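Local coordinates for protein glutaconate CoA-transferase subunit A (Acidaminococcus fermentans, PDB 1POI) that transfers the CoA moiety from acetyl-CoA to glutaconate, (R)-2-hydroxyglutarate and related acids in the fermentative breakdown of glutamate, at residues G17-L22 and D45-G50; F36-Q41 and D58-N63. All coordinates share one frame; numbering follows the deposited sequence.

In the fold
Interaction 1 pairs strands 19-22 and 46-49 near the middle of a seven-stranded parallel sheet; interaction 2 lies beside it, centre to centre about 12 Å away, where helix 32-40 runs next to helix 55-62. Along the chain the segments alternate: strand 19-22, helix 32-40, strand 46-49, helix 55-62. Helix 32-40 is thus the crossover between the two strands of interaction 1. The two contacts touch directly, with I20 and L22 packing on L60 and L46 on I38, and together they join two neighbouring strands of the sheet to the pair of helices packed on them, in the core of the subunit.

Interaction 1 of 2, residues G17-L22 and D45-G50; sequences GDHIAL and DLTGLG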
ATOM      1  N   GLY A  17      21.241 -22.210 -32.260  1.00 13.35           N
ATOM      2  CA  GLY A  17      20.868 -21.478 -33.462  1.00 12.73           C
ATOM      3  C   GLY A  17      20.130 -20.182 -33.114  1.00 11.21           C
ATOM      4  O   GLY A  17      20.430 -19.113 -33.666  1.00  8.74           O
ATOM      5  N   ASP A  18      19.217 -20.262 -32.144  1.00  8.98           N
ATOM      6  CA  ASP A  18      18.422 -19.123 -31.696  1.00  7.12           C
ATOM      7  C   ASP A  18      19.090 -17.778 -31.490  1.00  9.49           C
ATOM      8  O   ASP A  18      20.244 -17.683 -31.057  1.00 12.11           O
ATOM      9  CB  ASP A  18      17.748 -19.463 -30.394  1.00  6.54           C
ATOM     10  CG  ASP A  18      16.547 -20.270 -30.586  1.00 13.83           C
ATOM     11  OD1 ASP A  18      15.916 -20.128 -31.641  1.00 23.49           O
ATOM     12  OD2 ASP A  18      16.198 -21.030 -29.672  1.00 22.74           O
ATOM     13  N   HIS A  19      18.327 -16.737 -31.794  1.00 11.07           N
ATOM     14  CA  HIS A  19      18.729 -15.351 -31.586  1.00 14.94           C
ATOM     15  C   HIS A  19      17.997 -15.095 -30.281  1.00 18.00           C
ATOM     16  O   HIS A  19      16.754 -15.050 -30.281  1.00 18.16           O
ATOM     17  CB  HIS A  19      18.118 -14.433 -32.648  1.00 14.21           C
ATOM     18  CG  HIS A  19      18.422 -12.978 -32.445  1.00 14.73           C
ATOM     19  ND1 HIS A  19      17.921 -12.248 -31.387  1.00 15.53           N
ATOM     20  CD2 HIS A  19      19.175 -12.115 -33.176  1.00 13.98           C
ATOM     21  CE1 HIS A  19      18.355 -10.998 -31.478  1.00 16.06           C
ATOM     22  NE2 HIS A  19      19.116 -10.893 -32.554  1.00  7.25           N
ATOM     23  N   ILE A  20      18.740 -15.007 -29.175  1.00 19.13           N
ATOM     24  CA  ILE A  20      18.137 -14.788 -27.853  1.00 18.25           C
ATOM     25  C   ILE A  20      18.350 -13.367 -27.362  1.00 17.37           C
ATOM     26  O   ILE A  20      19.129 -12.592 -27.938  1.00 16.26           O
ATOM     27  CB  ILE A  20      18.771 -15.692 -26.756  1.00 19.07           C
ATOM     28  CG1 ILE A  20      20.279 -15.461 -26.692  1.00 18.11           C
ATOM     29  CG2 ILE A  20      18.427 -17.142 -26.970  1.00 17.29           C
ATOM     30  CD1 ILE A  20      20.914 -16.130 -25.521  1.00 22.11           C
ATOM     31  N   ALA A  21      17.623 -13.035 -26.302  1.00 16.84           N
ATOM     32  CA  ALA A  21      17.733 -11.743 -25.636  1.00 15.53           C
ATOM     33  C   ALA A  21      17.542 -12.000 -24.123  1.00 15.92           C
ATOM     34  O   ALA A  21      16.603 -12.697 -23.685  1.00 10.43           O
ATOM     35  CB  ALA A  21      16.710 -10.758 -26.176  1.00 13.35           C
ATOM     36  N   LEU A  22      18.506 -11.523 -23.343  1.00 17.43           N
ATOM     37  CA  LEU A  22      18.475 -11.701 -21.896  1.00 18.74           C
ATOM     38  C   LEU A  22      18.124 -10.379 -21.228  1.00 18.29           C
ATOM     39  O   LEU A  22      18.655  -9.326 -21.600  1.00 15.65           O
ATOM     40  CB  LEU A  22      19.834 -12.220 -21.398  1.00 18.04           C
ATOM     41  CG  LEU A  22      20.255 -13.605 -21.929  1.00 19.34           C
ATOM     42  CD1 LEU A  22      21.731 -13.810 -21.749  1.00 20.18           C
ATOM     43  CD2 LEU A  22      19.482 -14.732 -21.262  1.00 13.79           C
ATOM     44  N   ASP A  45      25.619 -22.113 -30.170  1.00 19.15           N
ATOM     45  CA  ASP A  45      25.468 -21.369 -31.410  1.00 25.21           C
ATOM     46  C   ASP A  45      24.276 -20.420 -31.345  1.00 24.57           C
ATOM     47  O   ASP A  45      23.359 -20.469 -32.165  1.00 24.46           O
ATOM     48  CB  ASP A  45      25.377 -22.322 -32.621  1.00 32.37           C
ATOM     49  CG  ASP A  45      26.754 -22.774 -33.122  1.00 38.88           C
ATOM     50  OD1 ASP A  45      27.486 -21.927 -33.693  1.00 40.39           O
ATOM     51  OD2 ASP A  45      27.110 -23.973 -32.952  1.00 43.71           O
ATOM     52  N   LEU A  46      24.297 -19.594 -30.308  1.00 23.98           N
ATOM     53  CA  LEU A  46      23.291 -18.582 -30.043  1.00 16.21           C
ATOM     54  C   LEU A  46      23.831 -17.246 -30.547  1.00 14.66           C
ATOM     55  O   LEU A  46      25.052 -17.026 -30.608  1.00 16.21           O
ATOM     56  CB  LEU A  46      23.099 -18.480 -28.535  1.00 15.79           C
ATOM     57  CG  LEU A  46      22.151 -19.384 -27.746  1.00 14.70           C
ATOM     58  CD1 LEU A  46      21.891 -20.687 -28.451  1.00 11.44           C
ATOM     59  CD2 LEU A  46      22.741 -19.600 -26.352  1.00 12.60           C
ATOM     60  N   THR A  47      22.928 -16.373 -30.957  1.00 10.99           N
ATOM     61  CA  THR A  47      23.304 -15.030 -31.393  1.00  8.70           C
ATOM     62  C   THR A  47      22.416 -14.164 -30.497  1.00  6.46           C
ATOM     63  O   THR A  47      21.435 -14.661 -29.903  1.00  2.44           O
ATOM     64  CB  THR A  47      23.003 -14.783 -32.943  1.00  8.95           C
ATOM     65  OG1 THR A  47      24.016 -15.389 -33.749  1.00 14.01           O
ATOM     66  CG2 THR A  47      23.003 -13.327 -33.303  1.00  5.29           C
ATOM     67  N   GLY A  48      22.778 -12.896 -30.345  1.00  4.90           N
ATOM     68  CA  GLY A  48      21.960 -12.011 -29.555  1.00  4.27           C
ATOM     69  C   GLY A  48      22.584 -10.660 -29.370  1.00  9.73           C
ATOM     70  O   GLY A  48      23.751 -10.430 -29.726  1.00 10.32           O
ATOM     71  N   LEU A  49      21.775  -9.723 -28.891  1.00 13.01           N
ATOM     72  CA  LEU A  49      22.287  -8.395 -28.592  1.00 15.80           C
ATOM     73  C   LEU A  49      22.577  -8.461 -27.091  1.00 19.10           C
ATOM     74  O   LEU A  49      21.777  -8.994 -26.301  1.00 16.65           O
ATOM     75  CB  LEU A  49      21.259  -7.295 -28.858  1.00 16.00           C
ATOM     76  CG  LEU A  49      20.272  -7.227 -30.030  1.00 14.57           C
ATOM     77  CD1 LEU A  49      19.970  -5.772 -30.243  1.00 12.02           C
ATOM     78  CD2 LEU A  49      20.811  -7.823 -31.301  1.00 13.14           C
ATOM     79  N   GLY A  50      23.742  -7.970 -26.695  1.00 21.38           N
ATOM     80  CA  GLY A  50      24.088  -7.995 -25.290  1.00 24.01           C
ATOM     81  C   GLY A  50      23.318  -7.013 -24.426  1.00 25.36           C
ATOM     82  O   GLY A  50      22.741  -7.403 -23.411  1.00 28.24           O
TER
HETATM   83  O   HOH W   1      20.749  -9.812 -23.973  1.00 17.57           O
HETATM   84  O   HOH W   2      21.548  -8.188 -21.018  1.00 28.22           O
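H19 and I20 meet T47 through the close part of this parallel strand pair. T47 N donates to D18 O over 3.0 Å, and I20 N returns a bond of 2.8 Å to T47 O; the two backbone bonds straddle H19, which sits opposite T47. On one side of the sheet the H19 ring, its CG anti to the backbone N (chi1 176°), reaches along the neighbouring strand. G48 CA lies over one face of that ring, 4.3 Å from its centroid in a CH-pi contact, while L49 CD2 comes up to the edge, 3.7 Å from H19 NE2. G48 is as close as it is because it lacks a side chain: a CB there would run into I20 O. On the other side I20 CD1 crosses to L46 CD2, 4.0 Å away, and L46 CD2 also packs on I38 of the covering helix. An alanine in place of L46 would remove the branch that meets both, and would probably leave I20 CD1 without its neighbour and open a gap beneath I38.

Toward both ends the fit slackens. At the start, where D45 is exposed, G17 N makes just a weak bond of 2.7 Å to D45 O. At the other end the strands diverge, their axes at 47°, and a water bridges the split, accepting from L22 N at 2.9 Å and bonding to L49 O. Joined through helix 32-40, the two strands make a parallel beta-alpha-beta unit in the central sheet of this CoA-transferase subunit.

Interaction 2 of 2, residues F36-Q41 and D58-N63; sequences FEILRQ and DMLIGN
L39 reaches across to N63, the two side chains crossing at about a right angle. L39 CG stands anti to the carbonyl carbon (chi1 -77°), which carries both methyls over to the far helix: L39 CD2 comes to 3.5 Å from N63 CB, and L39 CD1 lies 3.6 Å from N63 ND2. The amide is held in that pose by its own helix, since N63 ND2 donates to M59 O at 2.8 Å, with the carbonyl oxygen in the plane of the amide but the donor well above the carbonyl plane. N63 N bonds to the same oxygen from the opposite face, so two donors grip M59 O where helix 55-62 ends.

Alongside, L60 points CD2 into the angle between two residues of helix 32-40. I38 CG2 touches L60 CD2 at 3.7 Å, the side chains roughly perpendicular, and L39 CD2 lies near the same methyl, L39 and L60 meeting at a slant. These two helices run nearly parallel, their short axes 11° apart and 10.4 Å at closest approach, as successive connections in a Rossmann-like alpha/beta fold do when they cover the same side of a parallel sheet.

Farther from the sheet, M59 bends at its last torsion (chi3 80°) and brings its methyl to F36: M59 CE lies 3.5 Å from F36 CE1, approaching the ring obliquely. M59 SD sits at the edge of the F36 ring, 5.2 Å from its centroid, a Met-aromatic contact. Y290 meets the same phenyl ring with its plane nearly perpendicular, and V281 of helix 270-282 also packs against F36.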
ATOM      1  N   PHE A  36      22.005 -20.626 -16.363  1.00 11.81           N
ATOM      2  CA  PHE A  36      22.680 -21.822 -15.914  1.00 12.56           C
ATOM      3  C   PHE A  36      22.190 -23.038 -16.667  1.00 10.81           C
ATOM      4  O   PHE A  36      22.993 -23.855 -17.083  1.00 11.84           O
ATOM      5  CB  PHE A  36      22.518 -22.023 -14.405  1.00 13.06           C
ATOM      6  CG  PHE A  36      23.626 -21.424 -13.603  1.00 13.60           C
ATOM      7  CD1 PHE A  36      24.367 -20.363 -14.110  1.00 12.31           C
ATOM      8  CD2 PHE A  36      23.955 -21.939 -12.349  1.00 16.21           C
ATOM      9  CE1 PHE A  36      25.432 -19.816 -13.391  1.00 14.98           C
ATOM     10  CE2 PHE A  36      25.025 -21.399 -11.619  1.00 15.47           C
ATOM     11  CZ  PHE A  36      25.763 -20.332 -12.146  1.00 15.00           C
ATOM     12  N   GLU A  37      20.879 -23.144 -16.856  1.00 11.54           N
ATOM     13  CA  GLU A  37      20.278 -24.278 -17.553  1.00 13.37           C
ATOM     14  C   GLU A  37      20.638 -24.276 -19.057  1.00 15.25           C
ATOM     15  O   GLU A  37      20.850 -25.331 -19.664  1.00 16.61           O
ATOM     16  CB  GLU A  37      18.772 -24.286 -17.347  1.00 10.09           C
ATOM     17  CG  GLU A  37      18.126 -25.589 -17.751  1.00 18.50           C
ATOM     18  CD  GLU A  37      18.254 -26.701 -16.708  1.00 25.73           C
ATOM     19  OE1 GLU A  37      18.694 -26.433 -15.561  1.00 24.83           O
ATOM     20  OE2 GLU A  37      17.868 -27.853 -17.030  1.00 26.87           O
ATOM     21  N   ILE A  38      20.723 -23.097 -19.655  1.00 11.24           N
ATOM     22  CA  ILE A  38      21.114 -23.007 -21.045  1.00 11.66           C
ATOM     23  C   ILE A  38      22.462 -23.725 -21.153  1.00 14.79           C
ATOM     24  O   ILE A  38      22.600 -24.700 -21.893  1.00 20.47           O
ATOM     25  CB  ILE A  38      21.215 -21.531 -21.489  1.00  9.95           C
ATOM     26  CG1 ILE A  38      19.815 -20.981 -21.786  1.00  7.98           C
ATOM     27  CG2 ILE A  38      22.128 -21.378 -22.670  1.00  9.91           C
ATOM     28  CD1 ILE A  38      19.767 -19.458 -22.050  1.00  8.65           C
ATOM     29  N   LEU A  39      23.431 -23.315 -20.347  1.00 18.23           N
ATOM     30  CA  LEU A  39      24.759 -23.954 -20.357  1.00 21.14           C
ATOM     31  C   LEU A  39      24.683 -25.451 -20.064  1.00 22.92           C
ATOM     32  O   LEU A  39      25.180 -26.291 -20.827  1.00 22.73           O
ATOM     33  CB  LEU A  39      25.674 -23.319 -19.312  1.00 18.05           C
ATOM     34  CG  LEU A  39      26.257 -21.975 -19.680  1.00 15.42           C
ATOM     35  CD1 LEU A  39      27.184 -21.529 -18.585  1.00 19.75           C
ATOM     36  CD2 LEU A  39      27.008 -22.104 -20.972  1.00 15.48           C
ATOM     37  N   ARG A  40      24.041 -25.763 -18.948  1.00 22.13           N
ATOM     38  CA  ARG A  40      23.873 -27.128 -18.488  1.00 22.64           C
ATOM     39  C   ARG A  40      23.232 -28.007 -19.557  1.00 21.99           C
ATOM     40  O   ARG A  40      23.390 -29.223 -19.532  1.00 25.18           O
ATOM     41  CB  ARG A  40      23.013 -27.123 -17.211  1.00 23.53           C
ATOM     42  CG  ARG A  40      23.092 -28.363 -16.336  1.00 24.55           C
ATOM     43  CD  ARG A  40      22.240 -28.223 -15.081  1.00 22.81           C
ATOM     44  NE  ARG A  40      22.784 -27.185 -14.214  1.00 29.61           N
ATOM     45  CZ  ARG A  40      22.057 -26.257 -13.598  1.00 29.62           C
ATOM     46  NH1 ARG A  40      20.742 -26.232 -13.740  1.00 32.29           N
ATOM     47  NH2 ARG A  40      22.652 -25.323 -12.870  1.00 29.34           N
ATOM     48  N   GLN A  41      22.524 -27.410 -20.509  1.00 20.52           N
ATOM     49  CA  GLN A  41      21.869 -28.219 -21.529  1.00 17.75           C
ATOM     50  C   GLN A  41      22.613 -28.394 -22.858  1.00 18.38           C
ATOM     51  O   GLN A  41      22.125 -29.042 -23.776  1.00 18.62           O
ATOM     52  CB  GLN A  41      20.430 -27.750 -21.737  1.00 13.58           C
ATOM     53  CG  GLN A  41      19.499 -28.198 -20.630  1.00  9.17           C
ATOM     54  CD  GLN A  41      18.063 -28.043 -21.010  1.00 14.12           C
ATOM     55  OE1 GLN A  41      17.694 -28.271 -22.157  1.00 19.74           O
ATOM     56  NE2 GLN A  41      17.231 -27.658 -20.060  1.00 14.98           N
ATOM     57  N   ASP A  58      28.984 -13.365 -20.308  1.00 21.71           N
ATOM     58  CA  ASP A  58      30.368 -13.793 -20.167  1.00 19.43           C
ATOM     59  C   ASP A  58      30.400 -15.291 -20.043  1.00 18.87           C
ATOM     60  O   ASP A  58      31.200 -15.963 -20.683  1.00 20.06           O
ATOM     61  CB  ASP A  58      31.021 -13.209 -18.937  1.00 20.13           C
ATOM     62  CG  ASP A  58      32.520 -13.184 -19.051  1.00 24.32           C
ATOM     63  OD1 ASP A  58      33.000 -12.630 -20.058  1.00 26.16           O
ATOM     64  OD2 ASP A  58      33.222 -13.699 -18.146  1.00 24.94           O
ATOM     65  N   MET A  59      29.518 -15.830 -19.223  1.00 19.18           N
ATOM     66  CA  MET A  59      29.496 -17.259 -19.047  1.00 19.94           C
ATOM     67  C   MET A  59      29.208 -17.991 -20.358  1.00 22.79           C
ATOM     68  O   MET A  59      29.919 -18.938 -20.697  1.00 25.14           O
ATOM     69  CB  MET A  59      28.546 -17.628 -17.924  1.00 20.78           C
ATOM     70  CG  MET A  59      29.036 -17.103 -16.576  1.00 20.49           C
ATOM     71  SD  MET A  59      27.969 -17.658 -15.261  1.00 28.81           S
ATOM     72  CE  MET A  59      28.538 -19.277 -15.022  1.00 25.60           C
ATOM     73  N   LEU A  60      28.245 -17.498 -21.137  1.00 22.61           N
ATOM     74  CA  LEU A  60      27.901 -18.105 -22.425  1.00 21.23           C
ATOM     75  C   LEU A  60      29.099 -18.041 -23.381  1.00 20.92           C
ATOM     76  O   LEU A  60      29.478 -19.050 -23.975  1.00 21.52           O
ATOM     77  CB  LEU A  60      26.697 -17.394 -23.058  1.00 21.19           C
ATOM     78  CG  LEU A  60      25.356 -17.495 -22.321  1.00 22.10           C
ATOM     79  CD1 LEU A  60      24.294 -16.625 -22.998  1.00 14.61           C
ATOM     80  CD2 LEU A  60      24.916 -18.955 -22.226  1.00 17.31           C
ATOM     81  N   ILE A  61      29.707 -16.865 -23.512  1.00 18.77           N
ATOM     82  CA  ILE A  61      30.862 -16.689 -24.389  1.00 18.31           C
ATOM     83  C   ILE A  61      32.010 -17.630 -24.005  1.00 20.26           C
ATOM     84  O   ILE A  61      32.454 -18.437 -24.826  1.00 23.36           O
ATOM     85  CB  ILE A  61      31.368 -15.246 -24.348  1.00 16.99           C
ATOM     86  CG1 ILE A  61      30.315 -14.302 -24.909  1.00 16.20           C
ATOM     87  CG2 ILE A  61      32.658 -15.117 -25.119  1.00 17.71           C
ATOM     88  CD1 ILE A  61      30.695 -12.861 -24.780  1.00 19.95           C
ATOM     89  N   GLY A  62      32.472 -17.528 -22.760  1.00 20.25           N
ATOM     90  CA  GLY A  62      33.549 -18.365 -22.267  1.00 18.65           C
ATOM     91  C   GLY A  62      33.283 -19.843 -22.455  1.00 19.27           C
ATOM     92  O   GLY A  62      34.220 -20.610 -22.652  1.00 20.05           O
ATOM     93  N   ASN A  63      32.029 -20.259 -22.323  1.00 18.63           N
ATOM     94  CA  ASN A  63      31.667 -21.655 -22.552  1.00 18.55           C
ATOM     95  C   ASN A  63      31.435 -21.888 -24.067  1.00 18.99           C
ATOM     96  O   ASN A  63      30.743 -22.831 -24.478  1.00 19.07           O
ATOM     97  CB  ASN A  63      30.401 -22.022 -21.783  1.00 19.16           C
ATOM     98  CG  ASN A  63      30.672 -22.345 -20.320  1.00 26.40           C
ATOM     99  OD1 ASN A  63      30.858 -23.517 -19.947  1.00 27.91           O
ATOM    100  ND2 ASN A  63      30.650 -21.316 -19.471  1.00 24.56           N
TER